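Local coordinates for protein metallo-carboxypeptidase (Pseudomonas aeruginosa, PDB 4A39) that is a zinc-dependent peptidase of the M14 family that probably removes C-terminal residues from peptides and may, like its cytosolic relatives, act on tubulin, at residues G23-I28 / F67-A72; S82-V87 / D105-Q110; A121-Y126 / A367-L372; L147-G150 / R156-E159. All blocks are in the same frame, centred on the assembly; numbering follows the deposited sequence.

Contact 1: residues G23-I28 / F67-A72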
loop_
_atom_site.group_PDB
_atom_site.type_symbol
_atom_site.label_atom_id
_atom_site.label_comp_id
_atom_site.label_asym_id
_atom_site.label_seq_id
_atom_site.Cartn_x
_atom_site.Cartn_y
_atom_site.Cartn_z
ATOM N N GLY A 23 -1.356 -15.794 -0.523
ATOM C CA GLY A 23 -2.270 -16.570 0.292
ATOM C C GLY A 23 -1.836 -16.616 1.748
ATOM O O GLY A 23 -0.643 -16.640 2.054
ATOM N N ASN A 24 -2.809 -16.605 2.651
ATOM C CA ASN A 24 -2.524 -16.689 4.081
ATOM C C ASN A 24 -3.722 -17.167 4.886
ATOM O O ASN A 24 -4.731 -16.463 5.011
ATOM C CB ASN A 24 -2.065 -15.338 4.647
ATOM C CG ASN A 24 -1.716 -15.419 6.131
ATOM O OD1 ASN A 24 -2.408 -16.081 6.906
ATOM N ND2 ASN A 24 -0.650 -14.735 6.533
ATOM N N ILE A 25 -3.601 -18.375 5.427
ATOM C CA ILE A 25 -4.634 -18.956 6.275
ATOM C C ILE A 25 -4.226 -20.358 6.709
ATOM O O ILE A 25 -3.461 -21.036 6.018
ATOM C CB ILE A 25 -6.008 -19.048 5.553
ATOM C CG1 ILE A 25 -7.143 -18.975 6.581
ATOM C CG2 ILE A 25 -6.132 -20.360 4.795
ATOM C CD1 ILE A 25 -7.292 -17.616 7.218
ATOM N N GLN A 26 -4.733 -20.764 7.870
ATOM C CA GLN A 26 -4.515 -22.098 8.420
ATOM C C GLN A 26 -5.927 -22.614 8.672
ATOM O O GLN A 26 -6.716 -21.952 9.344
ATOM C CB GLN A 26 -3.737 -22.037 9.744
ATOM C CG GLN A 26 -2.271 -21.599 9.605
ATOM C CD GLN A 26 -1.363 -22.690 9.056
ATOM O OE1 GLN A 26 -1.716 -23.395 8.114
ATOM N NE2 GLN A 26 -0.171 -22.815 9.640
ATOM N N VAL A 27 -6.259 -23.778 8.122
ATOM C CA VAL A 27 -7.597 -24.333 8.314
ATOM C C VAL A 27 -7.672 -25.143 9.602
ATOM O O VAL A 27 -6.859 -26.030 9.823
ATOM C CB VAL A 27 -7.999 -25.250 7.135
ATOM C CG1 VAL A 27 -9.364 -25.882 7.396
ATOM C CG2 VAL A 27 -8.031 -24.444 5.847
ATOM N N ILE A 28 -8.644 -24.825 10.452
ATOM C CA ILE A 28 -8.819 -25.555 11.698
ATOM C C ILE A 28 -9.901 -26.598 11.468
ATOM O O ILE A 28 -9.665 -27.798 11.606
ATOM C CB ILE A 28 -9.248 -24.620 12.850
ATOM C CG1 ILE A 28 -8.122 -23.624 13.149
ATOM C CG2 ILE A 28 -9.586 -25.438 14.094
ATOM C CD1 ILE A 28 -8.470 -22.585 14.189
ATOM N N PHE A 67 -17.907 -17.807 8.941
ATOM C CA PHE A 67 -16.469 -17.922 9.161
ATOM C C PHE A 67 -15.993 -17.207 10.416
ATOM O O PHE A 67 -16.566 -16.194 10.822
ATOM C CB PHE A 67 -15.718 -17.327 7.965
ATOM C CG PHE A 67 -16.020 -17.993 6.654
ATOM C CD1 PHE A 67 -17.152 -17.637 5.921
ATOM C CD2 PHE A 67 -15.169 -18.970 6.145
ATOM C CE1 PHE A 67 -17.430 -18.240 4.697
ATOM C CE2 PHE A 67 -15.437 -19.583 4.918
ATOM C CZ PHE A 67 -16.571 -19.216 4.191
ATOM N N THR A 68 -14.933 -17.740 11.016
ATOM C CA THR A 68 -14.330 -17.140 12.198
ATOM C C THR A 68 -12.810 -17.239 12.134
ATOM O O THR A 68 -12.266 -18.320 11.921
ATOM C CB THR A 68 -14.771 -17.834 13.509
ATOM O OG1 THR A 68 -16.178 -17.651 13.710
ATOM C CG2 THR A 68 -14.007 -17.240 14.700
ATOM N N LEU A 69 -12.135 -16.103 12.286
ATOM C CA LEU A 69 -10.676 -16.087 12.325
ATOM C C LEU A 69 -10.443 -16.080 13.833
ATOM O O LEU A 69 -10.453 -15.030 14.476
ATOM C CB LEU A 69 -10.127 -14.820 11.660
ATOM C CG LEU A 69 -10.561 -14.635 10.201
ATOM C CD1 LEU A 69 -9.773 -13.489 9.575
ATOM C CD2 LEU A 69 -10.322 -15.929 9.424
ATOM N N VAL A 70 -10.259 -17.276 14.383
ATOM C CA VAL A 70 -10.102 -17.480 15.820
ATOM C C VAL A 70 -8.967 -16.771 16.543
ATOM O O VAL A 70 -9.068 -16.524 17.748
ATOM C CB VAL A 70 -10.000 -18.987 16.153
ATOM C CG1 VAL A 70 -11.166 -19.739 15.529
ATOM C CG2 VAL A 70 -8.669 -19.543 15.674
ATOM N N ASN A 71 -7.892 -16.435 15.833
ATOM C CA ASN A 71 -6.766 -15.781 16.490
ATOM C C ASN A 71 -6.628 -14.295 16.167
ATOM O O ASN A 71 -5.568 -13.703 16.356
ATOM C CB ASN A 71 -5.462 -16.530 16.176
ATOM C CG ASN A 71 -5.099 -16.500 14.702
ATOM O OD1 ASN A 71 -5.935 -16.207 13.848
ATOM N ND2 ASN A 71 -3.839 -16.823 14.398
ATOM N N ALA A 72 -7.715 -13.689 15.701
ATOM C CA ALA A 72 -7.706 -12.265 15.371
ATOM C C ALA A 72 -7.292 -11.431 16.591
ATOM O O ALA A 72 -6.651 -10.390 16.459
ATOM C CB ALA A 72 -9.091 -11.836 14.879
#
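I28 and V70 meet tip to tip, methyl against methyl, while I25 and L69 touch further along at about a right angle; these two apolar pairs make up the contact. In I28 the long branch does the reaching: CG1 stands opposite the carbonyl carbon (chi1 -65°) and CD1 carries on in an extended line (chi2 176°). CD1 of I28 arrives at the fork of V70, pressing against its CG2 at 3.4 Å, tighter than usual for two carbons, with CG1 of V70 a looser second neighbour at 4.1 Å.

The inner pair is more relaxed. CD1 of I25 lies 4.1 Å from CD2 of L69, each side chain bringing its end nearer than its root. I25 swings CG1 to the far side from its backbone N (chi1 -152°) and then bends at chi2, which turns CD1 to L69. F54 of strand 53-57 also packs on I25, and L107 and F109 of strand 106-111 on L69.

V70 lies in a type I turn from L69 to A72, closed by A72 N to L69 O at 3.3 Å. Strand 36-39 runs between the two segments in the sheet, bonded to strand 26-29 by Q26 with A39 and I28 with R37. No hydrogen bond joins the segments directly, so their mutual contact rests on dispersion and exclusion of water, more sheltered at L69 than at exposed I28.

Contact 2: residues S82-V87 / D105-Q110; sequences SGYQAV and DGLHFQ
A86 and F109 form a CH-pi contact, the methyl of one lying over the ring face of the other. CB of A86 stands 4.1 Å from the centroid of the F109 ring, 19° off its normal, and is shifted toward the rim, where CG and CD2 are its nearest atoms at 3.9 Å. F109 holds its ring between its own backbone N and carbonyl carbon (chi1 49°), which brings it to A86, and the upright second torsion turns its face to the methyl. F67 and F120 also meet this ring, F67 with its plane nearly parallel to it.

The second apolar pair uses an edge. CD2 of L107 approaches the rim of Y84 close to the ring plane, 4.2 Å from CE2, and the two side chains cross at about a right angle. The phenol end belongs to another partner: Y84 OH is hydrogen-bonded to the backbone O of Y122, which ties the ring down while its edge receives the leucine.

Polar bonding stays within or outside the segments, and none crosses between them. H108 NE2 donates to D105 OD2 at 3.1 Å and 175°, almost exactly in the imidazole plane but on the anti side of the carboxylate and tilted out of its plane. R37 forms a salt bridge with the same oxygen, so the carboxylate probably remains ionised. Backbone bonds of A86 with V98 and of H108 with Q101 attach both segments to strand 96-103.

Buried aliphatic and aromatic groups on one side of a strand, closed by an adjoining loop, are typical of a beta-sheet core, here that of the N-terminal domain of a cytosolic carboxypeptidase.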
loop_
_atom_site.group_PDB
_atom_site.type_symbol
_atom_site.label_atom_id
_atom_site.label_comp_id
_atom_site.label_asym_id
_atom_site.label_seq_id
_atom_site.Cartn_x
_atom_site.Cartn_y
_atom_site.Cartn_z
ATOM N N SER A 82 -12.540 -3.934 14.902
ATOM C CA SER A 82 -13.842 -3.327 15.136
ATOM C C SER A 82 -14.184 -2.406 13.965
ATOM O O SER A 82 -13.398 -1.531 13.601
ATOM C CB SER A 82 -13.826 -2.532 16.445
ATOM O OG SER A 82 -15.076 -1.909 16.678
ATOM N N GLY A 83 -15.352 -2.624 13.367
ATOM C CA GLY A 83 -15.777 -1.804 12.247
ATOM C C GLY A 83 -15.253 -2.266 10.899
ATOM O O GLY A 83 -15.568 -1.671 9.864
ATOM N N TYR A 84 -14.448 -3.320 10.905
ATOM C CA TYR A 84 -13.885 -3.846 9.666
ATOM C C TYR A 84 -14.765 -4.931 9.052
ATOM O O TYR A 84 -15.225 -5.840 9.744
ATOM C CB TYR A 84 -12.488 -4.427 9.907
ATOM C CG TYR A 84 -11.964 -5.178 8.704
ATOM C CD1 TYR A 84 -11.450 -4.499 7.602
ATOM C CD2 TYR A 84 -12.082 -6.566 8.627
ATOM C CE1 TYR A 84 -11.078 -5.187 6.438
ATOM C CE2 TYR A 84 -11.715 -7.259 7.478
ATOM C CZ TYR A 84 -11.220 -6.566 6.388
ATOM O OH TYR A 84 -10.897 -7.257 5.246
ATOM N N GLN A 85 -14.983 -4.826 7.744
ATOM C CA GLN A 85 -15.781 -5.798 7.007
ATOM C C GLN A 85 -14.863 -6.507 6.015
ATOM O O GLN A 85 -14.190 -5.854 5.218
ATOM C CB GLN A 85 -16.909 -5.098 6.238
ATOM C CG GLN A 85 -17.835 -4.234 7.092
ATOM C CD GLN A 85 -18.514 -5.009 8.207
ATOM O OE1 GLN A 85 -18.121 -4.923 9.374
ATOM N NE2 GLN A 85 -19.532 -5.776 7.851
ATOM N N ALA A 86 -14.832 -7.838 6.072
ATOM C CA ALA A 86 -13.996 -8.636 5.177
ATOM C C ALA A 86 -14.410 -8.471 3.718
ATOM O O ALA A 86 -15.565 -8.171 3.425
ATOM C CB ALA A 86 -14.076 -10.106 5.566
ATOM N N VAL A 87 -13.460 -8.680 2.809
ATOM C CA VAL A 87 -13.725 -8.557 1.383
ATOM C C VAL A 87 -13.771 -9.950 0.757
ATOM O O VAL A 87 -13.047 -10.855 1.177
ATOM C CB VAL A 87 -12.625 -7.723 0.685
ATOM C CG1 VAL A 87 -13.148 -7.162 -0.618
ATOM C CG2 VAL A 87 -12.156 -6.603 1.606
ATOM N N ASP A 105 -14.101 -13.969 20.553
ATOM C CA ASP A 105 -13.908 -15.212 19.813
ATOM C C ASP A 105 -13.165 -14.998 18.492
ATOM O O ASP A 105 -12.713 -15.959 17.862
ATOM C CB ASP A 105 -15.260 -15.883 19.556
ATOM C CG ASP A 105 -15.117 -17.264 18.941
ATOM O OD1 ASP A 105 -14.316 -18.065 19.467
ATOM O OD2 ASP A 105 -15.808 -17.552 17.940
ATOM N N GLY A 106 -13.041 -13.739 18.079
ATOM C CA GLY A 106 -12.330 -13.427 16.850
ATOM C C GLY A 106 -13.143 -12.645 15.836
ATOM O O GLY A 106 -14.204 -12.114 16.160
ATOM N N LEU A 107 -12.635 -12.558 14.607
ATOM C CA LEU A 107 -13.346 -11.858 13.540
ATOM C C LEU A 107 -14.305 -12.852 12.909
ATOM O O LEU A 107 -13.913 -13.974 12.590
ATOM C CB LEU A 107 -12.379 -11.356 12.459
ATOM C CG LEU A 107 -13.045 -10.623 11.284
ATOM C CD1 LEU A 107 -13.493 -9.243 11.742
ATOM C CD2 LEU A 107 -12.083 -10.500 10.117
ATOM N N HIS A 108 -15.557 -12.438 12.733
ATOM C CA HIS A 108 -16.571 -13.290 12.128
ATOM C C HIS A 108 -17.159 -12.608 10.899
ATOM O O HIS A 108 -17.319 -11.392 10.877
ATOM C CB HIS A 108 -17.723 -13.554 13.107
ATOM C CG HIS A 108 -17.282 -14.023 14.459
ATOM N ND1 HIS A 108 -17.113 -13.169 15.527
ATOM C CD2 HIS A 108 -16.967 -15.260 14.911
ATOM C CE1 HIS A 108 -16.711 -13.861 16.581
ATOM N NE2 HIS A 108 -16.613 -15.132 16.232
ATOM N N PHE A 109 -17.463 -13.395 9.872
ATOM C CA PHE A 109 -18.112 -12.863 8.685
ATOM C C PHE A 109 -18.970 -13.954 8.055
ATOM O O PHE A 109 -18.652 -15.144 8.152
ATOM C CB PHE A 109 -17.100 -12.243 7.695
ATOM C CG PHE A 109 -15.903 -13.102 7.377
ATOM C CD1 PHE A 109 -15.924 -13.982 6.297
ATOM C CD2 PHE A 109 -14.724 -12.962 8.104
ATOM C CE1 PHE A 109 -14.783 -14.706 5.940
ATOM C CE2 PHE A 109 -13.574 -13.684 7.754
ATOM C CZ PHE A 109 -13.607 -14.554 6.671
ATOM N N GLN A 110 -20.083 -13.546 7.448
ATOM C CA GLN A 110 -21.009 -14.494 6.846
ATOM C C GLN A 110 -21.338 -14.217 5.386
ATOM O O GLN A 110 -21.340 -13.068 4.931
ATOM C CB GLN A 110 -22.328 -14.529 7.636
ATOM C CG GLN A 110 -22.196 -14.738 9.148
ATOM C CD GLN A 110 -21.799 -13.476 9.898
ATOM O OE1 GLN A 110 -22.358 -12.403 9.671
ATOM N NE2 GLN A 110 -20.837 -13.606 10.807
#

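Contact 3: residues A121-Y126 / A367-L372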
loop_
_atom_site.group_PDB
_atom_site.type_symbol
_atom_site.label_atom_id
_atom_site.label_comp_id
_atom_site.label_asym_id
_atom_site.label_seq_id
_atom_site.Cartn_x
_atom_site.Cartn_y
_atom_site.Cartn_z
ATOM N N ALA A 121 -10.325 -11.992 1.443
ATOM C CA ALA A 121 -9.036 -11.360 1.694
ATOM C C ALA A 121 -9.209 -10.135 2.580
ATOM O O ALA A 121 -10.317 -9.617 2.724
ATOM C CB ALA A 121 -8.363 -10.968 0.382
ATOM N N TYR A 122 -8.112 -9.677 3.172
ATOM C CA TYR A 122 -8.150 -8.517 4.058
ATOM C C TYR A 122 -8.335 -7.243 3.232
ATOM O O TYR A 122 -8.875 -6.243 3.718
ATOM C CB TYR A 122 -6.866 -8.471 4.894
ATOM C CG TYR A 122 -6.856 -7.453 6.018
ATOM C CD1 TYR A 122 -8.018 -7.163 6.745
ATOM C CD2 TYR A 122 -5.676 -6.806 6.378
ATOM C CE1 TYR A 122 -8.001 -6.251 7.801
ATOM C CE2 TYR A 122 -5.647 -5.894 7.430
ATOM C CZ TYR A 122 -6.810 -5.620 8.136
ATOM O OH TYR A 122 -6.781 -4.711 9.176
ATOM N N PHE A 123 -7.873 -7.290 1.987
ATOM C CA PHE A 123 -8.027 -6.185 1.037
ATOM C C PHE A 123 -7.881 -6.783 -0.359
ATOM O O PHE A 123 -7.297 -7.854 -0.514
ATOM C CB PHE A 123 -6.958 -5.099 1.233
ATOM C CG PHE A 123 -7.286 -3.804 0.532
ATOM C CD1 PHE A 123 -8.149 -2.882 1.118
ATOM C CD2 PHE A 123 -6.769 -3.527 -0.732
ATOM C CE1 PHE A 123 -8.491 -1.705 0.453
ATOM C CE2 PHE A 123 -7.107 -2.351 -1.405
ATOM C CZ PHE A 123 -7.969 -1.441 -0.810
ATOM N N GLU A 124 -8.413 -6.103 -1.373
ATOM C CA GLU A 124 -8.305 -6.580 -2.753
ATOM C C GLU A 124 -6.812 -6.803 -3.039
ATOM O O GLU A 124 -6.045 -5.849 -3.111
ATOM C CB GLU A 124 -8.890 -5.529 -3.704
ATOM C CG GLU A 124 -8.980 -5.974 -5.153
ATOM C CD GLU A 124 -9.805 -5.032 -6.015
ATOM O OE1 GLU A 124 -10.302 -4.005 -5.499
ATOM O OE2 GLU A 124 -9.955 -5.325 -7.216
ATOM N N PRO A 125 -6.390 -8.068 -3.223
ATOM C CA PRO A 125 -4.986 -8.416 -3.484
ATOM C C PRO A 125 -4.354 -7.939 -4.784
ATOM O O PRO A 125 -5.022 -7.832 -5.815
ATOM C CB PRO A 125 -4.977 -9.946 -3.405
ATOM C CG PRO A 125 -6.220 -10.285 -2.631
ATOM C CD PRO A 125 -7.212 -9.288 -3.155
ATOM N N TYR A 126 -3.052 -7.664 -4.715
ATOM C CA TYR A 126 -2.275 -7.248 -5.876
ATOM C C TYR A 126 -1.207 -8.328 -6.028
ATOM O O TYR A 126 -0.240 -8.365 -5.269
ATOM C CB TYR A 126 -1.617 -5.883 -5.647
ATOM C CG TYR A 126 -1.290 -5.182 -6.944
ATOM C CD1 TYR A 126 -0.234 -5.613 -7.749
ATOM C CD2 TYR A 126 -2.101 -4.152 -7.415
ATOM C CE1 TYR A 126 -0.002 -5.038 -9.000
ATOM C CE2 TYR A 126 -1.882 -3.570 -8.663
ATOM C CZ TYR A 126 -0.835 -4.018 -9.451
ATOM O OH TYR A 126 -0.634 -3.460 -10.693
ATOM N N ALA A 367 -9.776 0.172 -6.994
ATOM C CA ALA A 367 -10.158 1.245 -7.912
ATOM C C ALA A 367 -10.023 2.633 -7.290
ATOM O O ALA A 367 -9.546 3.567 -7.942
ATOM C CB ALA A 367 -11.584 1.029 -8.406
ATOM N N ARG A 368 -10.443 2.775 -6.036
ATOM C CA ARG A 368 -10.339 4.068 -5.369
ATOM C C ARG A 368 -8.871 4.390 -5.073
ATOM O O ARG A 368 -8.481 5.555 -5.056
ATOM C CB ARG A 368 -11.188 4.077 -4.093
ATOM C CG ARG A 368 -12.685 4.013 -4.399
ATOM C CD ARG A 368 -13.530 3.771 -3.159
ATOM N NE ARG A 368 -13.749 4.978 -2.367
ATOM C CZ ARG A 368 -14.413 4.989 -1.217
ATOM N NH1 ARG A 368 -14.911 3.858 -0.735
ATOM N NH2 ARG A 368 -14.593 6.129 -0.555
ATOM N N SER A 369 -8.061 3.357 -4.863
ATOM C CA SER A 369 -6.634 3.539 -4.611
ATOM C C SER A 369 -5.990 4.073 -5.892
ATOM O O SER A 369 -5.170 4.990 -5.855
ATOM C CB SER A 369 -5.992 2.207 -4.216
ATOM O OG SER A 369 -6.554 1.714 -3.008
ATOM N N LYS A 370 -6.374 3.488 -7.023
ATOM C CA LYS A 370 -5.870 3.913 -8.326
ATOM C C LYS A 370 -6.221 5.377 -8.566
ATOM O O LYS A 370 -5.401 6.149 -9.054
ATOM C CB LYS A 370 -6.484 3.054 -9.441
ATOM C CG LYS A 370 -5.968 1.618 -9.472
ATOM C CD LYS A 370 -6.607 0.789 -10.579
ATOM C CE LYS A 370 -6.250 1.313 -11.957
ATOM N NZ LYS A 370 -6.750 0.376 -13.005
ATOM N N ARG A 371 -7.444 5.756 -8.209
ATOM C CA ARG A 371 -7.903 7.130 -8.405
ATOM C C ARG A 371 -7.105 8.106 -7.549
ATOM O O ARG A 371 -6.757 9.201 -7.999
ATOM C CB ARG A 371 -9.398 7.246 -8.069
ATOM C CG ARG A 371 -10.094 8.423 -8.743
ATOM C CD ARG A 371 -10.774 9.357 -7.751
ATOM N NE ARG A 371 -11.732 8.683 -6.873
ATOM C CZ ARG A 371 -12.841 8.072 -7.281
ATOM N NH1 ARG A 371 -13.153 8.037 -8.570
ATOM N NH2 ARG A 371 -13.642 7.492 -6.393
ATOM N N LEU A 372 -6.812 7.718 -6.310
ATOM C CA LEU A 372 -6.042 8.588 -5.430
ATOM C C LEU A 372 -4.663 8.822 -6.044
ATOM O O LEU A 372 -4.110 9.923 -5.957
ATOM C CB LEU A 372 -5.903 7.970 -4.034
ATOM C CG LEU A 372 -5.160 8.825 -3.000
ATOM C CD1 LEU A 372 -5.965 10.076 -2.666
ATOM C CD2 LEU A 372 -4.932 7.997 -1.740
HETATM O O HOH W 1 -11.546 -2.128 -7.083
#
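F123 reaches S369 with the far end of its ring, CZ lying 4.1 Å from OG in an oblique approach. CG of F123 points away from the backbone N (chi1 -165°), which extends the ring toward helix 366-383. The hydroxyl of S369 is hydrogen-bonded to S365 O, the residue just before the helix begins.

Beside this pair, one water bridges E124 and A367. It donates to E124 OE1 at 2.8 Å and accepts from A367 N at 2.9 Å, spanning a direct separation of 4.5 Å between OE1 and that nitrogen. The extended glutamate also takes a hydrogen bond at OE1 from G366 N. One carboxylate oxygen thus serves two successive amides at the start of the helix, one directly and one through water, and its negative charge would suit the positive end of the helix dipole.

Further out, M185 of helix 185-196 touches both F123 and S369, W188 donates NE1 to the backbone O of E124, and M349 packs on S369. The side chain of F123 is about 8 Å from that of zinc ligand E183. A carboxylate from a distant loop here meets the first amides of a helix, at the junction between the N-terminal domain and the zinc carboxypeptidase domain.

Contact 4: residues L147-G150 / R156-E159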
loop_
_atom_site.group_PDB
_atom_site.type_symbol
_atom_site.label_atom_id
_atom_site.label_comp_id
_atom_site.label_asym_id
_atom_site.label_seq_id
_atom_site.Cartn_x
_atom_site.Cartn_y
_atom_site.Cartn_z
ATOM N N LEU A 147 15.061 2.374 -14.885
ATOM C CA LEU A 147 16.321 3.014 -14.525
ATOM C C LEU A 147 17.298 2.076 -13.838
ATOM O O LEU A 147 18.485 2.047 -14.166
ATOM C CB LEU A 147 16.058 4.215 -13.613
ATOM C CG LEU A 147 17.302 5.001 -13.199
ATOM C CD1 LEU A 147 18.003 5.539 -14.440
ATOM C CD2 LEU A 147 16.914 6.140 -12.271
ATOM N N ALA A 148 16.795 1.312 -12.880
ATOM C CA ALA A 148 17.619 0.378 -12.128
ATOM C C ALA A 148 16.761 -0.769 -11.619
ATOM O O ALA A 148 15.538 -0.723 -11.706
ATOM C CB ALA A 148 18.271 1.095 -10.956
ATOM N N VAL A 149 17.407 -1.800 -11.084
ATOM C CA VAL A 149 16.682 -2.942 -10.552
ATOM C C VAL A 149 17.414 -3.508 -9.338
ATOM O O VAL A 149 18.623 -3.762 -9.388
ATOM C CB VAL A 149 16.495 -4.048 -11.635
ATOM C CG1 VAL A 149 17.842 -4.609 -12.067
ATOM C CG2 VAL A 149 15.590 -5.143 -11.109
ATOM N N GLY A 150 16.684 -3.673 -8.239
ATOM C CA GLY A 150 17.263 -4.220 -7.023
ATOM C C GLY A 150 16.906 -5.691 -6.887
ATOM O O GLY A 150 16.113 -6.219 -7.669
ATOM N N ARG A 156 13.946 -11.722 -5.975
ATOM C CA ARG A 156 12.874 -11.181 -6.800
ATOM C C ARG A 156 13.252 -9.744 -7.169
ATOM O O ARG A 156 13.951 -9.068 -6.413
ATOM C CB ARG A 156 11.544 -11.220 -6.041
ATOM C CG ARG A 156 11.051 -12.638 -5.758
ATOM C CD ARG A 156 9.625 -12.649 -5.220
ATOM N NE ARG A 156 9.104 -14.010 -5.100
ATOM C CZ ARG A 156 9.407 -14.851 -4.113
ATOM N NH1 ARG A 156 10.227 -14.475 -3.141
ATOM N NH2 ARG A 156 8.895 -16.075 -4.109
ATOM N N ASP A 157 12.805 -9.288 -8.336
ATOM C CA ASP A 157 13.126 -7.942 -8.809
ATOM C C ASP A 157 12.447 -6.788 -8.076
ATOM O O ASP A 157 11.271 -6.865 -7.733
ATOM C CB ASP A 157 12.778 -7.790 -10.295
ATOM C CG ASP A 157 13.763 -8.488 -11.211
ATOM O OD1 ASP A 157 14.942 -8.611 -10.829
ATOM O OD2 ASP A 157 13.360 -8.886 -12.325
ATOM N N ILE A 158 13.207 -5.715 -7.865
ATOM C CA ILE A 158 12.697 -4.487 -7.255
ATOM C C ILE A 158 12.943 -3.430 -8.337
ATOM O O ILE A 158 13.978 -2.765 -8.338
ATOM C CB ILE A 158 13.490 -4.065 -5.992
ATOM C CG1 ILE A 158 13.584 -5.223 -4.997
ATOM C CG2 ILE A 158 12.817 -2.861 -5.347
ATOM C CD1 ILE A 158 12.269 -5.625 -4.409
ATOM N N GLU A 159 12.006 -3.284 -9.266
ATOM C CA GLU A 159 12.179 -2.318 -10.348
ATOM C C GLU A 159 12.044 -0.860 -9.939
ATOM O O GLU A 159 11.156 -0.500 -9.172
ATOM C CB GLU A 159 11.183 -2.588 -11.481
ATOM C CG GLU A 159 11.326 -3.956 -12.124
ATOM C CD GLU A 159 10.337 -4.963 -11.577
ATOM O OE1 GLU A 159 9.965 -4.845 -10.389
ATOM O OE2 GLU A 159 9.942 -5.877 -12.335
#
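V149 and D157 lie slantwise to each other, the CG2 methyl of the valine 3.5 Å from OD1 of the aspartate. V149 sends CG2 opposite its backbone N and keeps CG1 in the tighter place between N and carbonyl carbon (chi1 64°), so the aspartate meets a single methyl. E159, paired with V149 as a non-hydrogen-bonded antiparallel pair, sends its side chain to the same face of the sheet, where its OE1 is hydrogen-bonded to H131.

I158 points to the other face and sits across from G150. Its CB and CG1 each lie 3.8 Å from G150 O, while its end turns away from the opposing strand, and the side chain packs on F256, P222 and V217. With no side chain on G150, the isoleucine lies against bare backbone.

These two residues form the hydrogen-bonded pair: G150 N to I158 O is 2.9 Å and nearly straight (174°), and I158 N to G150 O is 3.0 Å and more bent (149°). L147 and A148 together face L160 in a classic beta bulge. The hairpin is therefore joined here chiefly through its backbone, with V149 adding a polar-apolar touch on one face and I158 packing on the other against P222 and F256 of neighbouring helices and V217 of the next strand.

In the fold
Contacts 1 and 2 adjoin in one sheet of the N-terminal domain, their centres 12 Å apart: neighbouring strands 65-69 and 106-111 are probably hydrogen-bonded at L69 N to L107 O, 2.8 Å, and F67 N to F109 O, 2.9 Å. Contact 2 leads to contact 3 through a probable hydrogen bond from A121 N to V87 O, 3.0 Å. Contact 3 carries the chain to the catalytic domain and lies nearest the active site, the F123 side chain being about 12 Å from both the zinc ion and the bound (2-guanidinoethylmercapto)succinic acid. Contact 4, on an outer hairpin of the catalytic domain's sheet, has its centre 37 Å from that of contact 2 and lies away from the zinc and ligand site.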